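Local coordinates for protein ribosomal processing cysteine protease Prp (Streptococcus mutans, PDB 2G0I) that is probably a cysteine protease of the Prp family that acts in ribosome biogenesis, at residues C87-Q92 and M101-S106; G45-V50 and K115-F120. All blocks are in the same frame, centred on the assembly; numbering follows the deposited sequence.

Contact 1 of 2, residues C87-Q92 and M101-S106; sequences CTVSLQ and MKIDLS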
ATOM      1  N   CYS B  87     -12.178   4.705 -11.118  1.00 27.03           N
ATOM      2  CA  CYS B  87     -13.199   4.207 -10.203  1.00 26.96           C
ATOM      3  C   CYS B  87     -13.340   5.141  -8.987  1.00 28.66           C
ATOM      4  O   CYS B  87     -12.452   5.203  -8.118  1.00 26.54           O
ATOM      5  CB  CYS B  87     -12.834   2.771  -9.780  1.00 25.27           C
ATOM      6  SG  CYS B  87     -13.965   1.913  -8.637  1.00 26.26           S
ATOM      7  N   THR B  88     -14.452   5.876  -8.914  1.00 29.96           N
ATOM      8  CA  THR B  88     -14.703   6.643  -7.707  1.00 32.00           C
ATOM      9  C   THR B  88     -15.546   5.831  -6.754  1.00 29.25           C
ATOM     10  O   THR B  88     -16.652   5.352  -7.077  1.00 30.45           O
ATOM     11  CB  THR B  88     -15.242   8.095  -7.937  1.00 34.04           C
ATOM     12  OG1 THR B  88     -14.269   8.849  -8.669  1.00 36.04           O
ATOM     13  CG2 THR B  88     -15.492   8.827  -6.604  1.00 34.77           C
ATOM     14  N   VAL B  89     -14.989   5.643  -5.575  1.00 25.28           N
ATOM     15  CA  VAL B  89     -15.639   4.785  -4.617  1.00 23.07           C
ATOM     16  C   VAL B  89     -16.603   5.602  -3.780  1.00 20.83           C
ATOM     17  O   VAL B  89     -16.510   6.842  -3.713  1.00 19.40           O
ATOM     18  CB  VAL B  89     -14.588   3.973  -3.769  1.00 24.80           C
ATOM     19  CG1 VAL B  89     -13.573   3.356  -4.707  1.00 26.83           C
ATOM     20  CG2 VAL B  89     -13.880   4.850  -2.720  1.00 23.26           C
ATOM     21  N   SER B  90     -17.527   4.893  -3.149  1.00 16.71           N
ATOM     22  CA  SER B  90     -18.268   5.437  -2.066  1.00 14.65           C
ATOM     23  C   SER B  90     -17.384   5.169  -0.840  1.00 16.24           C
ATOM     24  O   SER B  90     -16.851   4.064  -0.672  1.00 14.70           O
ATOM     25  CB  SER B  90     -19.593   4.704  -1.980  1.00 16.46           C
ATOM     26  OG  SER B  90     -20.256   4.988  -0.780  1.00 17.67           O
ATOM     27  N   LEU B  91     -17.227   6.177   0.006  1.00 14.43           N
ATOM     28  CA  LEU B  91     -16.309   6.082   1.143  1.00 14.14           C
ATOM     29  C   LEU B  91     -16.941   6.820   2.294  1.00 14.74           C
ATOM     30  O   LEU B  91     -17.263   8.004   2.170  1.00 14.07           O
ATOM     31  CB  LEU B  91     -14.972   6.770   0.790  1.00 14.65           C
ATOM     32  CG  LEU B  91     -14.036   6.945   2.017  1.00 14.87           C
ATOM     33  CD1 LEU B  91     -13.497   5.616   2.577  1.00 15.81           C
ATOM     34  CD2 LEU B  91     -12.882   7.883   1.691  1.00 16.79           C
ATOM     35  N   GLN B  92     -17.108   6.136   3.422  1.00 13.89           N
ATOM     36  CA  GLN B  92     -17.585   6.778   4.662  1.00 17.59           C
ATOM     37  C   GLN B  92     -16.416   6.681   5.634  1.00 17.82           C
ATOM     38  O   GLN B  92     -15.820   5.611   5.773  1.00 12.35           O
ATOM     39  CB  GLN B  92     -18.790   6.000   5.181  1.00 21.62           C
ATOM     40  CG  GLN B  92     -19.471   6.623   6.374  1.00 26.67           C
ATOM     41  CD  GLN B  92     -19.818   8.098   6.121  1.00 31.12           C
ATOM     42  OE1 GLN B  92     -20.706   8.428   5.294  1.00 34.20           O
ATOM     43  NE2 GLN B  92     -19.105   8.997   6.821  1.00 31.03           N
HETATM   44  N   MSE B 101     -14.154   3.261   8.832  1.00 16.99           N
HETATM   45  CA  MSE B 101     -13.983   3.506   7.420  1.00 18.66           C
HETATM   46  C   MSE B 101     -14.688   2.399   6.658  1.00 16.21           C
HETATM   47  O   MSE B 101     -14.603   1.231   7.020  1.00 16.17           O
HETATM   48  CB  MSE B 101     -12.504   3.524   7.079  1.00 19.21           C
HETATM   49  CG  MSE B 101     -12.190   3.815   5.651  1.00 27.30           C
HETATM   50 SE   MSE B 101     -10.234   3.622   5.300  1.00 36.13          SE
HETATM   51  CE  MSE B 101      -9.511   4.404   6.824  1.00 31.35           C
ATOM     52  N   LYS B 102     -15.415   2.770   5.619  1.00 14.12           N
ATOM     53  CA  LYS B 102     -15.965   1.760   4.770  1.00 13.72           C
ATOM     54  C   LYS B 102     -15.802   2.199   3.329  1.00 13.70           C
ATOM     55  O   LYS B 102     -16.248   3.307   2.952  1.00 13.27           O
ATOM     56  CB  LYS B 102     -17.425   1.505   5.125  1.00 17.08           C
ATOM     57  CG  LYS B 102     -18.027   0.408   4.227  1.00 19.43           C
ATOM     58  CD  LYS B 102     -19.411  -0.020   4.696  1.00 21.31           C
ATOM     59  CE  LYS B 102     -19.830  -1.225   3.891  1.00 22.78           C
ATOM     60  NZ  LYS B 102     -21.124  -1.767   4.321  1.00 25.69           N
ATOM     61  N   ILE B 103     -15.134   1.359   2.546  1.00 13.15           N
ATOM     62  CA  ILE B 103     -15.000   1.560   1.092  1.00 15.01           C
ATOM     63  C   ILE B 103     -16.000   0.628   0.466  1.00 15.33           C
ATOM     64  O   ILE B 103     -15.967  -0.573   0.743  1.00 16.15           O
ATOM     65  CB  ILE B 103     -13.589   1.197   0.608  1.00 16.34           C
ATOM     66  CG1 ILE B 103     -12.577   2.069   1.357  1.00 17.35           C
ATOM     67  CG2 ILE B 103     -13.453   1.365  -0.936  1.00 17.13           C
ATOM     68  CD1 ILE B 103     -11.185   1.426   1.511  1.00 18.86           C
ATOM     69  N   ASP B 104     -16.908   1.151  -0.364  1.00 14.19           N
ATOM     70  CA  ASP B 104     -17.998   0.298  -0.827  1.00 15.66           C
ATOM     71  C   ASP B 104     -18.161   0.474  -2.332  1.00 15.77           C
ATOM     72  O   ASP B 104     -18.429   1.581  -2.789  1.00 19.29           O
ATOM     73  CB  ASP B 104     -19.264   0.631  -0.076  1.00 17.47           C
ATOM     74  CG  ASP B 104     -20.397  -0.377  -0.336  1.00 20.75           C
ATOM     75  OD1 ASP B 104     -20.292  -1.258  -1.216  1.00 17.64           O
ATOM     76  OD2 ASP B 104     -21.403  -0.276   0.385  1.00 23.58           O
ATOM     77  N   LEU B 105     -17.938  -0.605  -3.070  1.00 11.53           N
ATOM     78  CA  LEU B 105     -18.034  -0.607  -4.538  1.00 15.92           C
ATOM     79  C   LEU B 105     -19.335  -1.272  -5.012  1.00 14.56           C
ATOM     80  O   LEU B 105     -19.573  -1.405  -6.222  1.00 15.86           O
ATOM     81  CB  LEU B 105     -16.841  -1.348  -5.180  1.00 15.03           C
ATOM     82  CG  LEU B 105     -15.397  -0.862  -5.023  1.00 17.04           C
ATOM     83  CD1 LEU B 105     -14.496  -1.829  -5.660  1.00 18.40           C
ATOM     84  CD2 LEU B 105     -15.178   0.508  -5.663  1.00 22.44           C
ATOM     85  N   SER B 106     -20.144  -1.705  -4.065  1.00 16.79           N
ATOM     86  CA  SER B 106     -21.384  -2.457  -4.354  1.00 20.14           C
ATOM     87  C   SER B 106     -22.245  -1.849  -5.472  1.00 21.82           C
ATOM     88  O   SER B 106     -22.794  -2.577  -6.304  1.00 22.14           O
ATOM     89  CB  SER B 106     -22.196  -2.604  -3.083  1.00 20.59           C
ATOM     90  OG  SER B 106     -21.388  -3.262  -2.106  1.00 22.89           O
TER
HETATM   91  O   HOH W   1     -18.848   3.689   1.749  1.00 27.71           O
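Ser90 and Asp104 face each other as an antiparallel hydrogen-bonded pair, and Gln92 and Lys102 form the next such pair. Asp104 N gives a bond of 2.9 Å to Ser90 O. The return bond from Ser90 N to Asp104 O is weak at 3.5 Å, and the two chains spread to 5.9 Å between the CA atoms of Val89 and Leu105. The Gln92 and Lys102 pair is bonded both ways, with 3.0 Å from Gln92 N to Lys102 O. Between them, Leu91 and Ile103 make a non-hydrogen-bonded pair. There the CA of Leu91 lies 3.3 Å from Lys102 O in a CA-H...O contact.

A water adds to the polar side. It donates to Lys102 O and also binds Ser90 OG.

Apolar contacts lie on the face of Leu91 and Ile103. Leu91 places CG anti to its backbone nitrogen (chi1 170°), and CD1 reaches CG of selenomethionine Met101 and CG1 of Ile103. Val89 CG2 meets Ile103 CG2 at 3.9 Å. Leu105 CD2 is tight against Val89 CG1, at 3.4 Å, and also touches Cys87 SG.

At the end of the strand, Asp104 OD1 accepts from Ser106 N, which closes an Asx turn. The hairpin is amphipathic. Its backbone bonds fix the register. Ser90, Gln92, Lys102 and Asp104 lie on the polar face, and the opposite face, with Val89 and Ile103, packs on Leu77, Val78 and Leu81 of helix 61-84.

Contact 2 of 2, residues G45-V50 and K115-F120; sequences GILESV and KVQLLF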
ATOM      1  N   GLY B  45     -17.346 -13.780  -6.404  1.00 20.19           N
ATOM      2  CA  GLY B  45     -15.941 -13.857  -6.752  1.00 20.12           C
ATOM      3  C   GLY B  45     -15.185 -12.539  -6.707  1.00 21.22           C
ATOM      4  O   GLY B  45     -13.961 -12.552  -6.663  1.00 22.06           O
ATOM      5  N   ILE B  46     -15.901 -11.413  -6.731  1.00 17.73           N
ATOM      6  CA  ILE B  46     -15.265 -10.085  -6.696  1.00 16.51           C
ATOM      7  C   ILE B  46     -15.392  -9.371  -5.314  1.00 15.19           C
ATOM      8  O   ILE B  46     -16.426  -9.428  -4.635  1.00 13.70           O
ATOM      9  CB  ILE B  46     -15.763  -9.139  -7.846  1.00 17.55           C
ATOM     10  CG1 ILE B  46     -17.216  -8.704  -7.620  1.00 18.97           C
ATOM     11  CG2 ILE B  46     -15.557  -9.803  -9.282  1.00 17.24           C
ATOM     12  CD1 ILE B  46     -17.647  -7.379  -8.287  1.00 20.39           C
ATOM     13  N   LEU B  47     -14.315  -8.707  -4.909  1.00 13.65           N
ATOM     14  CA  LEU B  47     -14.352  -7.872  -3.708  1.00  9.98           C
ATOM     15  C   LEU B  47     -15.258  -6.679  -3.936  1.00 11.31           C
ATOM     16  O   LEU B  47     -15.055  -5.905  -4.882  1.00 13.44           O
ATOM     17  CB  LEU B  47     -12.931  -7.394  -3.364  1.00 11.76           C
ATOM     18  CG  LEU B  47     -12.034  -8.523  -2.854  1.00 14.41           C
ATOM     19  CD1 LEU B  47     -10.587  -8.052  -2.853  1.00 13.35           C
ATOM     20  CD2 LEU B  47     -12.469  -8.993  -1.442  1.00 13.48           C
ATOM     21  N   GLU B  48     -16.201  -6.493  -3.020  1.00 11.18           N
ATOM     22  CA  GLU B  48     -17.169  -5.423  -3.145  1.00 12.70           C
ATOM     23  C   GLU B  48     -17.030  -4.343  -2.093  1.00 12.05           C
ATOM     24  O   GLU B  48     -17.274  -3.196  -2.391  1.00 11.20           O
ATOM     25  CB  GLU B  48     -18.603  -5.970  -3.129  1.00 14.64           C
ATOM     26  CG  GLU B  48     -18.874  -6.857  -4.368  1.00 18.92           C
ATOM     27  CD  GLU B  48     -20.287  -6.690  -4.913  1.00 20.67           C
ATOM     28  OE1 GLU B  48     -20.453  -6.707  -6.147  1.00 23.10           O
ATOM     29  OE2 GLU B  48     -21.197  -6.542  -4.107  1.00 20.86           O
ATOM     30  N   SER B  49     -16.657  -4.715  -0.873  1.00 12.47           N
ATOM     31  CA  SER B  49     -16.503  -3.721   0.189  1.00 12.40           C
ATOM     32  C   SER B  49     -15.516  -4.122   1.269  1.00 12.33           C
ATOM     33  O   SER B  49     -15.242  -5.297   1.486  1.00 10.66           O
ATOM     34  CB  SER B  49     -17.851  -3.395   0.837  1.00 13.43           C
ATOM     35  OG  SER B  49     -18.366  -4.517   1.558  1.00 15.69           O
ATOM     36  N   VAL B  50     -15.014  -3.118   1.977  1.00 10.92           N
ATOM     37  CA  VAL B  50     -14.207  -3.376   3.164  1.00  9.73           C
ATOM     38  C   VAL B  50     -14.567  -2.335   4.201  1.00 11.63           C
ATOM     39  O   VAL B  50     -14.748  -1.141   3.878  1.00 12.05           O
ATOM     40  CB  VAL B  50     -12.673  -3.443   2.859  1.00 11.12           C
ATOM     41  CG1 VAL B  50     -12.207  -2.121   2.285  1.00 11.19           C
ATOM     42  CG2 VAL B  50     -11.881  -3.737   4.156  1.00 11.88           C
ATOM     43  N   LYS B 115      -8.554  -3.712 -13.276  1.00 17.69           N
ATOM     44  CA  LYS B 115      -7.662  -2.839 -12.471  1.00 16.39           C
ATOM     45  C   LYS B 115      -8.235  -2.593 -11.091  1.00 15.32           C
ATOM     46  O   LYS B 115      -7.487  -2.519 -10.095  1.00 14.44           O
ATOM     47  CB  LYS B 115      -7.402  -1.499 -13.179  1.00 18.25           C
ATOM     48  CG  LYS B 115      -6.615  -1.709 -14.439  1.00 21.34           C
ATOM     49  CD  LYS B 115      -6.408  -0.465 -15.208  1.00 23.54           C
ATOM     50  CE  LYS B 115      -5.505  -0.859 -16.388  1.00 25.14           C
ATOM     51  NZ  LYS B 115      -5.331   0.317 -17.207  1.00 26.91           N
ATOM     52  N   VAL B 116      -9.562  -2.448 -11.029  1.00 13.26           N
ATOM     53  CA  VAL B 116     -10.236  -2.201  -9.760  1.00 13.07           C
ATOM     54  C   VAL B 116      -9.979  -3.383  -8.812  1.00 15.31           C
ATOM     55  O   VAL B 116      -9.551  -3.179  -7.654  1.00 12.96           O
ATOM     56  CB  VAL B 116     -11.773  -1.917  -9.918  1.00 13.49           C
ATOM     57  CG1 VAL B 116     -12.472  -2.009  -8.574  1.00 12.42           C
ATOM     58  CG2 VAL B 116     -12.058  -0.530 -10.549  1.00 14.04           C
ATOM     59  N   GLN B 117     -10.212  -4.607  -9.295  1.00 13.78           N
ATOM     60  CA  GLN B 117     -10.065  -5.810  -8.442  1.00 14.92           C
ATOM     61  C   GLN B 117      -8.633  -6.104  -8.078  1.00 15.69           C
ATOM     62  O   GLN B 117      -8.351  -6.637  -6.989  1.00 13.18           O
ATOM     63  CB  GLN B 117     -10.669  -7.043  -9.123  1.00 15.60           C
ATOM     64  CG  GLN B 117     -12.213  -7.001  -9.147  1.00 15.27           C
ATOM     65  CD  GLN B 117     -12.789  -7.012  -7.763  1.00 14.52           C
ATOM     66  OE1 GLN B 117     -12.505  -7.904  -6.972  1.00 15.64           O
ATOM     67  NE2 GLN B 117     -13.553  -5.996  -7.439  1.00 12.99           N
ATOM     68  N   LEU B 118      -7.720  -5.777  -8.995  1.00 15.33           N
ATOM     69  CA  LEU B 118      -6.298  -5.999  -8.686  1.00 14.14           C
ATOM     70  C   LEU B 118      -5.884  -5.121  -7.515  1.00 11.27           C
ATOM     71  O   LEU B 118      -5.211  -5.598  -6.607  1.00 10.16           O
ATOM     72  CB  LEU B 118      -5.394  -5.706  -9.872  1.00 14.37           C
ATOM     73  CG  LEU B 118      -3.888  -5.871  -9.568  1.00 13.78           C
ATOM     74  CD1 LEU B 118      -3.512  -7.287  -9.122  1.00 14.24           C
ATOM     75  CD2 LEU B 118      -3.126  -5.540 -10.814  1.00 15.04           C
ATOM     76  N   LEU B 119      -6.257  -3.850  -7.547  1.00 10.34           N
ATOM     77  CA  LEU B 119      -5.953  -2.927  -6.437  1.00  9.39           C
ATOM     78  C   LEU B 119      -6.597  -3.383  -5.118  1.00 10.39           C
ATOM     79  O   LEU B 119      -5.967  -3.371  -4.043  1.00  9.83           O
ATOM     80  CB  LEU B 119      -6.400  -1.503  -6.793  1.00 10.95           C
ATOM     81  CG  LEU B 119      -5.550  -0.864  -7.918  1.00 11.99           C
ATOM     82  CD1 LEU B 119      -6.208   0.448  -8.359  1.00 11.22           C
ATOM     83  CD2 LEU B 119      -4.124  -0.655  -7.398  1.00 11.17           C
ATOM     84  N   PHE B 120      -7.844  -3.802  -5.203  1.00 10.54           N
ATOM     85  CA  PHE B 120      -8.588  -4.250  -4.026  1.00 11.14           C
ATOM     86  C   PHE B 120      -7.965  -5.547  -3.449  1.00 11.15           C
ATOM     87  O   PHE B 120      -7.892  -5.721  -2.220  1.00 10.88           O
ATOM     88  CB  PHE B 120     -10.064  -4.486  -4.413  1.00 11.74           C
ATOM     89  CG  PHE B 120     -11.055  -4.230  -3.288  1.00 12.33           C
ATOM     90  CD1 PHE B 120     -12.354  -3.821  -3.599  1.00 12.02           C
ATOM     91  CD2 PHE B 120     -10.669  -4.333  -1.933  1.00 12.55           C
ATOM     92  CE1 PHE B 120     -13.274  -3.529  -2.556  1.00 13.30           C
ATOM     93  CE2 PHE B 120     -11.574  -4.051  -0.885  1.00 12.78           C
ATOM     94  CZ  PHE B 120     -12.887  -3.668  -1.212  1.00 12.89           C
TER
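Gln117 and Phe120, one helical turn apart, both reach from segment 115-120 of helix 114-133 to the strand at Leu47. Gln117 grips the backbone. Its OE1 accepts from Leu47 N at 2.9 Å, with the donor tilted from the carbonyl plane. Its NE2 donates to Leu47 O at 3.0 Å, nearly straight at 167° and on a lone pair. The bend at chi2 (-63°) helps turn the amide back to the strand. NE2 also donates to Lys111 O. With the bond to OE1, three hydrogen bonds hold the amide and fix its rotation.

Phe120 can be followed outward from CB, which lies 3.9 Å from Leu47 CD1. CG sits near both CB and CD1 of Leu47. CD1 of the ring is 3.6 Å from Leu47 CB, which lies over one face as a CH-pi contact. On the same face, CD2 meets Leu47 CD1. CE1 approaches Leu47 O and the carbonyl carbon of Glu48. CE2 meets CG1 of Val50 at 3.8 Å, the two side chains running past each other in opposite directions. At the tip, Phe120 CZ comes within 3.6 Å of Ser49 C. Val50 N lies at the ring edge, in plane. Phe40 and Leu105 also touch this side chain.

Glu48 and Ser49 both face Ile41 in a classic beta bulge, and Glu48 forms salt bridges with Arg43 and Lys111. The axes of segments 46-50 and 115-120 cross at 74° and approach to 8.6 Å. This is helix-on-sheet packing in a two-layer alpha-beta sandwich.

How the contacts relate
After strand 36-43 the chain enters 45-50, at the start of strand 46-53. Helix 61-84 follows, and then the hairpin of strands 90-94 and 100-104. Contact 1 closes this short hairpin loop. The chain next enters helix 114-133, where 115-120 returns to strand 46-53 and contact 2 closes a much longer loop. Contact 1 therefore lies wholly within the span of contact 2; the two nest and do not cross. They meet in the sheet, where strand 100-104 runs beside strand 46-53. Leu105 N to Glu48 O and Ile103 N to Val50 O are probable hydrogen bonds. Together the contacts join hairpin 90-104, strand 46-53 and helix 114-133 within the two-layer sandwich.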